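Local coordinates for protein lovastatin nonaketide synthase, polyketide synthase component (Aspergillus terreus, PDB 7CPX) that builds the nonaketide chain of lovastatin from malonyl-CoA as a homodimeric, multidomain iterative polyketide synthase that works together with the enoyl reductase LovC, at residues A[1657-1668]-A[1773-1781]. The protein carries 2 engineered substitutions. Residues are numbered along the deposited sequence; the frame is centred on the assembly and turned at random.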
loop_
_atom_site.group_PDB
_atom_site.type_symbol
_atom_site.label_atom_id
_atom_site.label_comp_id
_atom_site.label_asym_id
_atom_site.label_seq_id
_atom_site.Cartn_x
_atom_site.Cartn_y
_atom_site.Cartn_z
ATOM N N LEU A 1657 75.867 -42.010 -34.909
ATOM C CA LEU A 1657 74.739 -42.526 -34.143
ATOM C C LEU A 1657 74.205 -43.820 -34.742
ATOM O O LEU A 1657 73.770 -44.706 -34.002
ATOM C CB LEU A 1657 73.638 -41.470 -34.061
ATOM C CG LEU A 1657 72.459 -41.769 -33.131
ATOM C CD1 LEU A 1657 72.919 -42.359 -31.806
ATOM C CD2 LEU A 1657 71.664 -40.498 -32.889
ATOM N N LEU A 1658 74.233 -43.954 -36.069
ATOM C CA LEU A 1658 73.844 -45.212 -36.697
ATOM C C LEU A 1658 74.788 -46.339 -36.296
ATOM O O LEU A 1658 74.347 -47.454 -35.992
ATOM C CB LEU A 1658 73.819 -45.047 -38.217
ATOM C CG LEU A 1658 73.695 -46.317 -39.062
ATOM C CD1 LEU A 1658 72.415 -47.063 -38.741
ATOM C CD2 LEU A 1658 73.751 -45.971 -40.542
ATOM N N ASN A 1659 76.094 -46.066 -36.292
ATOM C CA ASN A 1659 77.051 -47.084 -35.871
ATOM C C ASN A 1659 76.854 -47.445 -34.404
ATOM O O ASN A 1659 76.952 -48.619 -34.023
ATOM C CB ASN A 1659 78.477 -46.599 -36.120
ATOM C CG ASN A 1659 78.790 -46.450 -37.596
ATOM O OD1 ASN A 1659 78.196 -47.122 -38.439
ATOM N ND2 ASN A 1659 79.730 -45.570 -37.917
ATOM N N ASP A 1660 76.575 -46.446 -33.563
ATOM C CA ASP A 1660 76.313 -46.717 -32.154
ATOM C C ASP A 1660 75.047 -47.545 -31.981
ATOM O O ASP A 1660 74.984 -48.417 -31.110
ATOM C CB ASP A 1660 76.202 -45.404 -31.382
ATOM C CG ASP A 1660 77.464 -44.569 -31.470
ATOM O OD1 ASP A 1660 78.418 -45.002 -32.150
ATOM O OD2 ASP A 1660 77.503 -43.481 -30.860
ATOM N N ILE A 1661 74.025 -47.278 -32.796
ATOM C CA ILE A 1661 72.806 -48.079 -32.758
ATOM C C ILE A 1661 73.115 -49.520 -33.133
ATOM O O ILE A 1661 72.657 -50.464 -32.478
ATOM C CB ILE A 1661 71.744 -47.468 -33.690
ATOM C CG1 ILE A 1661 71.118 -46.236 -33.035
ATOM C CG2 ILE A 1661 70.681 -48.502 -34.050
ATOM C CD1 ILE A 1661 70.316 -45.374 -33.987
ATOM N N LYS A 1662 73.902 -49.712 -34.193
ATOM C CA LYS A 1662 74.255 -51.066 -34.608
ATOM C C LYS A 1662 75.016 -51.795 -33.508
ATOM O O LYS A 1662 74.734 -52.964 -33.216
ATOM C CB LYS A 1662 75.088 -51.024 -35.887
ATOM C CG LYS A 1662 74.307 -50.654 -37.134
ATOM C CD LYS A 1662 75.192 -50.726 -38.367
ATOM C CE LYS A 1662 74.394 -50.529 -39.643
ATOM N NZ LYS A 1662 75.250 -50.637 -40.857
ATOM N N ALA A 1663 75.984 -51.121 -32.886
ATOM C CA ALA A 1663 76.813 -51.778 -31.880
ATOM C C ALA A 1663 76.029 -52.061 -30.604
ATOM O O ALA A 1663 76.177 -53.131 -30.001
ATOM C CB ALA A 1663 78.038 -50.918 -31.571
ATOM N N ILE A 1664 75.187 -51.119 -30.181
ATOM C CA ILE A 1664 74.504 -51.227 -28.897
ATOM C C ILE A 1664 73.189 -51.992 -28.987
ATOM O O ILE A 1664 72.740 -52.554 -27.977
ATOM C CB ILE A 1664 74.244 -49.825 -28.315
ATOM C CG1 ILE A 1664 75.566 -49.077 -28.124
ATOM C CG2 ILE A 1664 73.497 -49.930 -26.993
ATOM C CD1 ILE A 1664 75.407 -47.580 -27.968
ATOM N N MET A 1665 72.562 -52.032 -30.156
ATOM C CA MET A 1665 71.296 -52.734 -30.285
ATOM C C MET A 1665 71.496 -54.215 -29.970
ATOM O O MET A 1665 72.513 -54.800 -30.358
ATOM C CB MET A 1665 70.739 -52.571 -31.701
ATOM C CG MET A 1665 69.390 -53.239 -31.933
ATOM S SD MET A 1665 68.985 -53.399 -33.684
ATOM C CE MET A 1665 70.145 -54.666 -34.194
ATOM N N PRO A 1666 70.558 -54.851 -29.274
ATOM C CA PRO A 1666 70.667 -56.290 -29.035
ATOM C C PRO A 1666 70.479 -57.060 -30.328
ATOM O O PRO A 1666 70.039 -56.491 -31.338
ATOM C CB PRO A 1666 69.530 -56.572 -28.041
ATOM C CG PRO A 1666 68.538 -55.500 -28.298
ATOM C CD PRO A 1666 69.338 -54.286 -28.669
ATOM N N PRO A 1667 70.814 -58.351 -30.348
ATOM C CA PRO A 1667 70.637 -59.130 -31.580
ATOM C C PRO A 1667 69.209 -59.058 -32.094
ATOM O O PRO A 1667 68.285 -59.590 -31.469
ATOM C CB PRO A 1667 71.016 -60.554 -31.156
ATOM C CG PRO A 1667 71.905 -60.374 -29.972
ATOM C CD PRO A 1667 71.399 -59.155 -29.261
ATOM N N ARG A 1668 69.021 -58.401 -33.235
ATOM C CA ARG A 1668 67.706 -58.210 -33.826
ATOM C C ARG A 1668 67.850 -58.226 -35.337
ATOM O O ARG A 1668 68.923 -57.893 -35.855
ATOM C CB ARG A 1668 67.074 -56.882 -33.382
ATOM C CG ARG A 1668 66.861 -56.747 -31.884
ATOM C CD ARG A 1668 65.780 -57.687 -31.391
ATOM N NE ARG A 1668 65.467 -57.469 -29.983
ATOM C CZ ARG A 1668 66.067 -58.081 -28.971
ATOM N NH1 ARG A 1668 67.035 -58.962 -29.169
ATOM N NH2 ARG A 1668 65.685 -57.804 -27.728
ATOM N N VAL A 1773 73.781 -40.691 -26.683
ATOM C CA VAL A 1773 74.109 -42.074 -27.010
ATOM C C VAL A 1773 73.392 -43.011 -26.046
ATOM O O VAL A 1773 73.076 -42.632 -24.913
ATOM C CB VAL A 1773 75.631 -42.304 -26.972
ATOM C CG1 VAL A 1773 76.141 -42.254 -25.539
ATOM C CG2 VAL A 1773 75.986 -43.626 -27.633
ATOM N N GLU A 1774 73.123 -44.237 -26.496
ATOM C CA GLU A 1774 72.616 -45.352 -25.699
ATOM C C GLU A 1774 71.150 -45.213 -25.309
ATOM O O GLU A 1774 70.595 -46.152 -24.727
ATOM C CB GLU A 1774 73.425 -45.565 -24.410
ATOM C CG GLU A 1774 74.842 -46.058 -24.634
ATOM C CD GLU A 1774 75.614 -46.217 -23.340
ATOM O OE1 GLU A 1774 75.043 -45.929 -22.267
ATOM O OE2 GLU A 1774 76.791 -46.630 -23.395
ATOM N N GLN A 1775 70.498 -44.087 -25.606
ATOM C CA GLN A 1775 69.117 -43.884 -25.195
ATOM C C GLN A 1775 68.107 -44.113 -26.309
ATOM O O GLN A 1775 66.959 -44.456 -26.012
ATOM C CB GLN A 1775 68.929 -42.464 -24.640
ATOM C CG GLN A 1775 67.790 -42.338 -23.637
ATOM C CD GLN A 1775 66.662 -41.456 -24.135
ATOM O OE1 GLN A 1775 66.896 -40.411 -24.741
ATOM N NE2 GLN A 1775 65.429 -41.877 -23.883
ATOM N N VAL A 1776 68.497 -43.936 -27.572
ATOM C CA VAL A 1776 67.568 -44.208 -28.666
ATOM C C VAL A 1776 67.245 -45.696 -28.728
ATOM O O VAL A 1776 66.108 -46.084 -29.022
ATOM C CB VAL A 1776 68.127 -43.692 -30.005
ATOM C CG1 VAL A 1776 69.539 -44.196 -30.243
ATOM C CG2 VAL A 1776 67.214 -44.122 -31.142
ATOM N N LEU A 1777 68.232 -46.554 -28.455
ATOM C CA LEU A 1777 67.939 -47.978 -28.328
ATOM C C LEU A 1777 66.953 -48.218 -27.197
ATOM O O LEU A 1777 66.019 -49.020 -27.327
ATOM C CB LEU A 1777 69.223 -48.771 -28.075
ATOM C CG LEU A 1777 70.330 -48.775 -29.132
ATOM C CD1 LEU A 1777 69.755 -49.001 -30.520
ATOM C CD2 LEU A 1777 71.159 -47.497 -29.088
ATOM N N ARG A 1778 67.151 -47.527 -26.074
ATOM C CA ARG A 1778 66.251 -47.676 -24.939
ATOM C C ARG A 1778 64.833 -47.273 -25.311
ATOM O O ARG A 1778 63.875 -47.981 -24.986
ATOM C CB ARG A 1778 66.753 -46.838 -23.765
ATOM C CG ARG A 1778 68.161 -47.190 -23.304
ATOM C CD ARG A 1778 68.164 -47.988 -22.009
ATOM N NE ARG A 1778 67.593 -47.231 -20.900
ATOM C CZ ARG A 1778 66.363 -47.385 -20.426
ATOM N NH1 ARG A 1778 65.535 -48.290 -20.922
ATOM N NH2 ARG A 1778 65.953 -46.612 -19.425
ATOM N N LEU A 1779 64.676 -46.144 -26.006
ATOM C CA LEU A 1779 63.339 -45.684 -26.365
ATOM C C LEU A 1779 62.704 -46.596 -27.409
ATOM O O LEU A 1779 61.489 -46.824 -27.387
ATOM C CB LEU A 1779 63.398 -44.243 -26.872
ATOM C CG LEU A 1779 62.050 -43.535 -27.043
ATOM C CD1 LEU A 1779 61.298 -43.484 -25.723
ATOM C CD2 LEU A 1779 62.242 -42.134 -27.604
ATOM N N GLU A 1780 63.508 -47.130 -28.329
ATOM C CA GLU A 1780 62.982 -48.080 -29.303
ATOM C C GLU A 1780 62.457 -49.331 -28.609
ATOM O O GLU A 1780 61.350 -49.804 -28.902
ATOM C CB GLU A 1780 64.072 -48.435 -30.317
ATOM C CG GLU A 1780 63.794 -49.685 -31.143
ATOM C CD GLU A 1780 64.264 -50.962 -30.465
ATOM O OE1 GLU A 1780 64.814 -50.882 -29.347
ATOM O OE2 GLU A 1780 64.084 -52.049 -31.056
ATOM N N GLU A 1781 63.238 -49.878 -27.677
ATOM C CA GLU A 1781 62.785 -51.059 -26.952
ATOM C C GLU A 1781 61.592 -50.733 -26.061
ATOM O O GLU A 1781 60.733 -51.592 -25.835
ATOM C CB GLU A 1781 63.934 -51.640 -26.131
ATOM C CG GLU A 1781 63.719 -53.081 -25.701
ATOM C CD GLU A 1781 64.999 -53.740 -25.226
ATOM O OE1 GLU A 1781 65.960 -53.011 -24.904
ATOM O OE2 GLU A 1781 65.047 -54.988 -25.183
#
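Leu1777 pushes its forked end against the C-terminal end of helix 1652-1664, between Ile1661, Ile1664 and, just past the helix, Met1665. Its two methyls divide the work. CD1 lies 3.7 Å from CG2 of Ile1661 and also meets CB of Met1665. CD2 lies 3.9 Å from CB of Ile1664, and the two side chains cross at about a right angle. Both isoleucines turn CG2 to Leu1777. CG1 of Ile1661 touches CD1 of Leu1777 too, and meets CG1 of Val1776 at 3.8 Å. In Ile1664, CG1 stands beside the backbone N (chi1 -59°), and this branch leads away: its CD1 runs out to CG of Glu1774 at 3.7 Å and to CG2 of Val1773. That same Val1773 methyl lies by the carboxylate of Asp1660, whose charge is paired with Arg1656.

The chain leaves helical geometry at Met1665. Beyond two prolines, Arg1668 faces the second helix again. Its NH2 makes a long salt bridge to OE2 of Glu1781, 3.8 Å away, with the two charged planes 80° apart. The guanidinium is steadied from its own segment: NH1 donates to O of Pro1667 at 2.7 Å, and CG of Pro1666 lies over the centre of one face. The contact is mainly apolar; no hydrogen bond joins the two segments, and the long ion pair sits at one end.

The axes of segments 1657-1664 and 1775-1781 come within 9.9 Å and cross at -59°. Ile1661 rests on Val1646, Met1665 on Leu1644, and Leu1657 and Val1776 share Leu1726. The two crossing helices thus pack on the parallel part of a mixed sheet, where strand 1689-1693 lies between 1644-1647 and 1720-1728. This is consistent with a Rossmann-like subdomain, probably the structural, non-catalytic part of the ketoreductase.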